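Local coordinates for protein 2-oxoadipate dioxygenase/decarboxylase, chloroplastic/amyloplastic (PDB 6W1K) that catalyses the iron(II)-dependent decarboxylation and hydroxylation of 2-oxoadipate to D-2-hydroxyglutarate in lysine catabolism, at residues T164-L176 / F251-R263. Numbering follows the deposited sequence.
Sequences TWEKPIYSDFQVL and FTFADGITESIPR
Asp255 grips the N-terminal end of helix 170-179 through Tyr170 N, which donates to Asp255 OD1 at 3.1 Å with an N-H...O angle of 166°; the amide comes from the syn side, 30° out of the carboxylate plane. Asp255 OD2 adds only a weak bond to the same N-H, and a water close to it also bonds weakly to Ser171 N. A chi1 of 43°, with CG between backbone N and carbonyl carbon, turns the carboxylate to this helix end, where the helix dipole would probably stabilise its charge. Just upstream, Pro168 O accepts a nearly straight bond from Ala254 N at 2.8 Å. Both partners, Ala254 and Asp255, are the central residues of a type I turn, Phe253 to Gly256, in the hairpin joining strands 248-252 and 258-271. Beneath the turn, the Phe253 ring lies between Phe251 CD2 on one face and Tyr170 CD1 on the other, while Phe173 offers its own face to Phe253 CZ. Glu259 CG lies over one face of the Tyr170 ring, toward its rim, a CH-pi contact 3.9 Å from the centroid. Lys167 NZ sits over the Phe251 face, 4.7 Å from the ring centroid, a cation-pi contact, and bonds to Thr252 O at 2.9 Å in the carbonyl plane.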
loop_
_atom_site.group_PDB
_atom_site.type_symbol
_atom_site.label_atom_id
_atom_site.label_comp_id
_atom_site.label_asym_id
_atom_site.label_seq_id
_atom_site.Cartn_x
_atom_site.Cartn_y
_atom_site.Cartn_z
ATOM N N THR A 164 5.784 -2.727 -17.600
ATOM C CA THR A 164 7.049 -2.629 -18.332
ATOM C C THR A 164 7.336 -3.877 -19.172
ATOM O O THR A 164 8.020 -3.793 -20.200
ATOM C CB THR A 164 8.213 -2.391 -17.366
ATOM O OG1 THR A 164 8.283 -3.462 -16.413
ATOM C CG2 THR A 164 8.036 -1.052 -16.650
ATOM N N TRP A 165 6.803 -5.010 -18.762
ATOM C CA TRP A 165 6.824 -6.227 -19.560
ATOM C C TRP A 165 5.671 -6.278 -20.560
ATOM O O TRP A 165 4.712 -5.511 -20.495
ATOM C CB TRP A 165 6.772 -7.437 -18.660
ATOM C CG TRP A 165 5.807 -7.376 -17.527
ATOM C CD1 TRP A 165 4.468 -7.594 -17.573
ATOM C CD2 TRP A 165 6.127 -7.067 -16.162
ATOM N NE1 TRP A 165 3.935 -7.478 -16.300
ATOM C CE2 TRP A 165 4.935 -7.129 -15.427
ATOM C CE3 TRP A 165 7.309 -6.770 -15.492
ATOM C CZ2 TRP A 165 4.896 -6.901 -14.039
ATOM C CZ3 TRP A 165 7.266 -6.528 -14.103
ATOM C CH2 TRP A 165 6.082 -6.602 -13.409
ATOM N N GLU A 166 5.755 -7.230 -21.483
ATOM C CA GLU A 166 4.697 -7.349 -22.470
ATOM C C GLU A 166 3.401 -7.756 -21.782
ATOM O O GLU A 166 3.409 -8.338 -20.702
ATOM C CB GLU A 166 5.056 -8.370 -23.550
ATOM C CG GLU A 166 5.130 -9.817 -23.059
ATOM C CD GLU A 166 5.470 -10.791 -24.200
ATOM O OE1 GLU A 166 5.783 -10.314 -25.315
ATOM O OE2 GLU A 166 5.434 -12.026 -23.981
ATOM N N LYS A 167 2.284 -7.454 -22.436
ATOM C CA LYS A 167 0.978 -7.824 -21.905
ATOM C C LYS A 167 0.933 -9.336 -21.730
ATOM O O LYS A 167 1.352 -10.062 -22.629
ATOM C CB LYS A 167 -0.130 -7.396 -22.864
ATOM C CG LYS A 167 -1.464 -7.080 -22.211
ATOM C CD LYS A 167 -2.485 -6.529 -23.231
ATOM C CE LYS A 167 -3.218 -5.290 -22.672
ATOM N NZ LYS A 167 -4.705 -5.270 -22.973
ATOM N N PRO A 168 0.440 -9.838 -20.608
ATOM C CA PRO A 168 0.466 -11.292 -20.376
ATOM C C PRO A 168 -0.587 -12.031 -21.177
ATOM O O PRO A 168 -1.618 -11.469 -21.563
ATOM C CB PRO A 168 0.169 -11.421 -18.880
ATOM C CG PRO A 168 0.061 -10.039 -18.350
ATOM C CD PRO A 168 -0.057 -9.075 -19.452
ATOM N N ILE A 169 -0.293 -13.320 -21.468
ATOM C CA ILE A 169 -1.290 -14.226 -22.021
ATOM C C ILE A 169 -2.022 -14.868 -20.854
ATOM O O ILE A 169 -1.463 -15.074 -19.771
ATOM C CB ILE A 169 -0.687 -15.294 -22.962
ATOM C CG1 ILE A 169 0.225 -16.226 -22.172
ATOM C CG2 ILE A 169 0.092 -14.613 -24.084
ATOM C CD1 ILE A 169 0.923 -17.243 -23.003
ATOM N N TYR A 170 -3.285 -15.210 -21.097
ATOM C CA TYR A 170 -4.150 -15.673 -20.019
ATOM C C TYR A 170 -3.607 -16.956 -19.395
ATOM O O TYR A 170 -3.660 -17.127 -18.175
ATOM C CB TYR A 170 -5.578 -15.903 -20.552
ATOM C CG TYR A 170 -6.554 -16.287 -19.443
ATOM C CD1 TYR A 170 -6.617 -15.538 -18.294
ATOM C CD2 TYR A 170 -7.393 -17.399 -19.545
ATOM C CE1 TYR A 170 -7.479 -15.881 -17.247
ATOM C CE2 TYR A 170 -8.271 -17.737 -18.506
ATOM C CZ TYR A 170 -8.301 -16.977 -17.357
ATOM O OH TYR A 170 -9.164 -17.301 -16.324
ATOM N N SER A 171 -3.111 -17.877 -20.225
ATOM C CA SER A 171 -2.597 -19.141 -19.713
ATOM C C SER A 171 -1.531 -18.901 -18.651
ATOM O O SER A 171 -1.464 -19.621 -17.650
ATOM C CB SER A 171 -2.017 -19.981 -20.845
ATOM O OG SER A 171 -0.993 -19.284 -21.527
ATOM N N ASP A 172 -0.694 -17.891 -18.843
ATOM C CA ASP A 172 0.356 -17.644 -17.860
ATOM C C ASP A 172 -0.237 -17.101 -16.564
ATOM O O ASP A 172 0.204 -17.465 -15.464
ATOM C CB ASP A 172 1.390 -16.675 -18.416
ATOM C CG ASP A 172 2.318 -17.301 -19.479
ATOM O OD1 ASP A 172 2.399 -18.543 -19.565
ATOM O OD2 ASP A 172 2.988 -16.518 -20.205
ATOM N N PHE A 173 -1.194 -16.178 -16.683
ATOM C CA PHE A 173 -1.924 -15.679 -15.522
ATOM C C PHE A 173 -2.584 -16.832 -14.774
ATOM O O PHE A 173 -2.527 -16.901 -13.545
ATOM C CB PHE A 173 -2.954 -14.653 -15.994
ATOM C CG PHE A 173 -3.809 -14.066 -14.894
ATOM C CD1 PHE A 173 -5.082 -14.523 -14.678
ATOM C CD2 PHE A 173 -3.340 -13.027 -14.118
ATOM C CE1 PHE A 173 -5.881 -13.959 -13.672
ATOM C CE2 PHE A 173 -4.129 -12.455 -13.142
ATOM C CZ PHE A 173 -5.393 -12.929 -12.908
ATOM N N GLN A 174 -3.183 -17.762 -15.505
ATOM C CA GLN A 174 -3.828 -18.904 -14.874
ATOM C C GLN A 174 -2.837 -19.714 -14.043
ATOM O O GLN A 174 -3.141 -20.101 -12.910
ATOM C CB GLN A 174 -4.464 -19.794 -15.934
ATOM C CG GLN A 174 -5.867 -19.445 -16.333
ATOM C CD GLN A 174 -6.363 -20.407 -17.402
ATOM O OE1 GLN A 174 -5.719 -20.566 -18.448
ATOM N NE2 GLN A 174 -7.478 -21.090 -17.130
ATOM N N VAL A 175 -1.669 -20.033 -14.615
ATOM C CA VAL A 175 -0.672 -20.845 -13.908
ATOM C C VAL A 175 -0.188 -20.133 -12.644
ATOM O O VAL A 175 -0.056 -20.746 -11.573
ATOM C CB VAL A 175 0.501 -21.171 -14.853
ATOM C CG1 VAL A 175 1.656 -21.782 -14.082
ATOM C CG2 VAL A 175 0.050 -22.113 -15.970
ATOM N N LEU A 176 0.105 -18.843 -12.747
ATOM C CA LEU A 176 0.563 -18.112 -11.557
ATOM C C LEU A 176 -0.538 -18.023 -10.511
ATOM O O LEU A 176 -0.284 -18.206 -9.315
ATOM C CB LEU A 176 1.029 -16.725 -11.950
ATOM C CG LEU A 176 2.345 -16.642 -12.720
ATOM C CD1 LEU A 176 2.644 -15.141 -12.952
ATOM C CD2 LEU A 176 3.495 -17.340 -12.001
ATOM N N PHE A 251 -9.963 -7.581 -18.216
ATOM C CA PHE A 251 -8.656 -7.391 -18.835
ATOM C C PHE A 251 -8.592 -8.236 -20.098
ATOM O O PHE A 251 -8.911 -9.427 -20.072
ATOM C CB PHE A 251 -7.565 -7.749 -17.820
ATOM C CG PHE A 251 -6.174 -7.395 -18.256
ATOM C CD1 PHE A 251 -5.688 -6.108 -18.120
ATOM C CD2 PHE A 251 -5.329 -8.380 -18.787
ATOM C CE1 PHE A 251 -4.389 -5.806 -18.529
ATOM C CE2 PHE A 251 -4.033 -8.093 -19.174
ATOM C CZ PHE A 251 -3.562 -6.810 -19.059
ATOM N N THR A 252 -8.183 -7.629 -21.205
ATOM C CA THR A 252 -7.947 -8.391 -22.430
ATOM C C THR A 252 -6.476 -8.804 -22.484
ATOM O O THR A 252 -5.584 -7.971 -22.663
ATOM C CB THR A 252 -8.381 -7.586 -23.652
ATOM O OG1 THR A 252 -9.795 -7.362 -23.541
ATOM C CG2 THR A 252 -8.124 -8.370 -24.966
ATOM N N PHE A 253 -6.229 -10.091 -22.310
ATOM C CA PHE A 253 -4.892 -10.644 -22.381
ATOM C C PHE A 253 -4.379 -10.684 -23.827
ATOM O O PHE A 253 -5.127 -10.540 -24.806
ATOM C CB PHE A 253 -4.895 -12.034 -21.730
ATOM C CG PHE A 253 -5.153 -11.978 -20.254
ATOM C CD1 PHE A 253 -6.457 -11.922 -19.756
ATOM C CD2 PHE A 253 -4.098 -11.958 -19.355
ATOM C CE1 PHE A 253 -6.692 -11.862 -18.406
ATOM C CE2 PHE A 253 -4.335 -11.885 -17.989
ATOM C CZ PHE A 253 -5.623 -11.833 -17.522
ATOM N N ALA A 254 -3.067 -10.896 -23.943
ATOM C CA ALA A 254 -2.386 -10.783 -25.219
ATOM C C ALA A 254 -2.849 -11.816 -26.224
ATOM O O ALA A 254 -2.677 -11.598 -27.427
ATOM C CB ALA A 254 -0.874 -10.909 -25.041
ATOM N N ASP A 255 -3.382 -12.954 -25.776
ATOM C CA ASP A 255 -3.893 -13.964 -26.699
ATOM C C ASP A 255 -5.358 -13.734 -27.057
ATOM O O ASP A 255 -5.996 -14.638 -27.600
ATOM C CB ASP A 255 -3.703 -15.381 -26.122
ATOM C CG ASP A 255 -4.053 -15.500 -24.625
ATOM O OD1 ASP A 255 -4.422 -14.516 -23.943
ATOM O OD2 ASP A 255 -3.929 -16.626 -24.111
ATOM N N GLY A 256 -5.910 -12.554 -26.727
ATOM C CA GLY A 256 -7.258 -12.188 -27.109
ATOM C C GLY A 256 -8.330 -12.486 -26.078
ATOM O O GLY A 256 -9.468 -12.006 -26.223
ATOM N N ILE A 257 -7.993 -13.221 -25.027
ATOM C CA ILE A 257 -8.968 -13.674 -24.040
ATOM C C ILE A 257 -9.250 -12.556 -23.048
ATOM O O ILE A 257 -8.324 -11.942 -22.491
ATOM C CB ILE A 257 -8.453 -14.938 -23.334
ATOM C CG1 ILE A 257 -8.357 -16.082 -24.344
ATOM C CG2 ILE A 257 -9.349 -15.313 -22.141
ATOM C CD1 ILE A 257 -7.604 -17.269 -23.816
ATOM N N THR A 258 -10.531 -12.282 -22.817
ATOM C CA THR A 258 -10.942 -11.272 -21.844
ATOM C C THR A 258 -11.421 -11.981 -20.584
ATOM O O THR A 258 -12.339 -12.805 -20.647
ATOM C CB THR A 258 -12.061 -10.385 -22.401
ATOM O OG1 THR A 258 -11.580 -9.664 -23.540
ATOM C CG2 THR A 258 -12.531 -9.401 -21.353
ATOM N N GLU A 259 -10.805 -11.655 -19.452
ATOM C CA GLU A 259 -11.129 -12.326 -18.199
ATOM C C GLU A 259 -10.970 -11.347 -17.052
ATOM O O GLU A 259 -10.326 -10.304 -17.184
ATOM C CB GLU A 259 -10.242 -13.557 -17.976
ATOM C CG GLU A 259 -10.920 -14.835 -18.440
ATOM C CD GLU A 259 -12.105 -15.191 -17.532
ATOM O OE1 GLU A 259 -12.111 -14.784 -16.332
ATOM O OE2 GLU A 259 -13.042 -15.834 -18.031
ATOM N N SER A 260 -11.553 -11.708 -15.909
ATOM C CA SER A 260 -11.552 -10.823 -14.743
ATOM C C SER A 260 -10.196 -10.847 -14.048
ATOM O O SER A 260 -9.588 -11.905 -13.894
ATOM C CB SER A 260 -12.657 -11.247 -13.770
ATOM O OG SER A 260 -12.745 -10.351 -12.679
ATOM N N ILE A 261 -9.731 -9.678 -13.599
ATOM C CA ILE A 261 -8.503 -9.598 -12.814
ATOM C C ILE A 261 -8.760 -8.726 -11.569
ATOM O O ILE A 261 -9.615 -7.835 -11.589
ATOM C CB ILE A 261 -7.320 -8.967 -13.601
ATOM C CG1 ILE A 261 -7.667 -7.543 -14.039
ATOM C CG2 ILE A 261 -6.882 -9.800 -14.775
ATOM C CD1 ILE A 261 -6.495 -6.642 -14.374
ATOM N N PRO A 262 -7.944 -8.897 -10.538
ATOM C CA PRO A 262 -7.983 -7.956 -9.406
ATOM C C PRO A 262 -7.233 -6.656 -9.689
ATOM O O PRO A 262 -6.153 -6.644 -10.282
ATOM C CB PRO A 262 -7.299 -8.744 -8.278
ATOM C CG PRO A 262 -6.302 -9.626 -9.007
ATOM C CD PRO A 262 -7.026 -10.027 -10.294
ATOM N N ARG A 263 -7.851 -5.546 -9.291
ATOM C CA ARG A 263 -7.146 -4.271 -9.223
ATOM C C ARG A 263 -6.782 -4.031 -7.753
ATOM O O ARG A 263 -6.301 -4.951 -7.067
ATOM C CB ARG A 263 -7.986 -3.152 -9.842
ATOM C CG ARG A 263 -8.188 -3.305 -11.375
ATOM C CD ARG A 263 -6.875 -3.227 -12.124
ATOM N NE ARG A 263 -7.010 -2.869 -13.526
ATOM C CZ ARG A 263 -6.013 -2.939 -14.404
ATOM N NH1 ARG A 263 -4.814 -3.379 -14.023
ATOM N NH2 ARG A 263 -6.213 -2.582 -15.663
HETATM O O HOH W 1 -7.571 -4.906 -21.158
HETATM O O HOH W 2 -4.199 -18.820 -23.009
#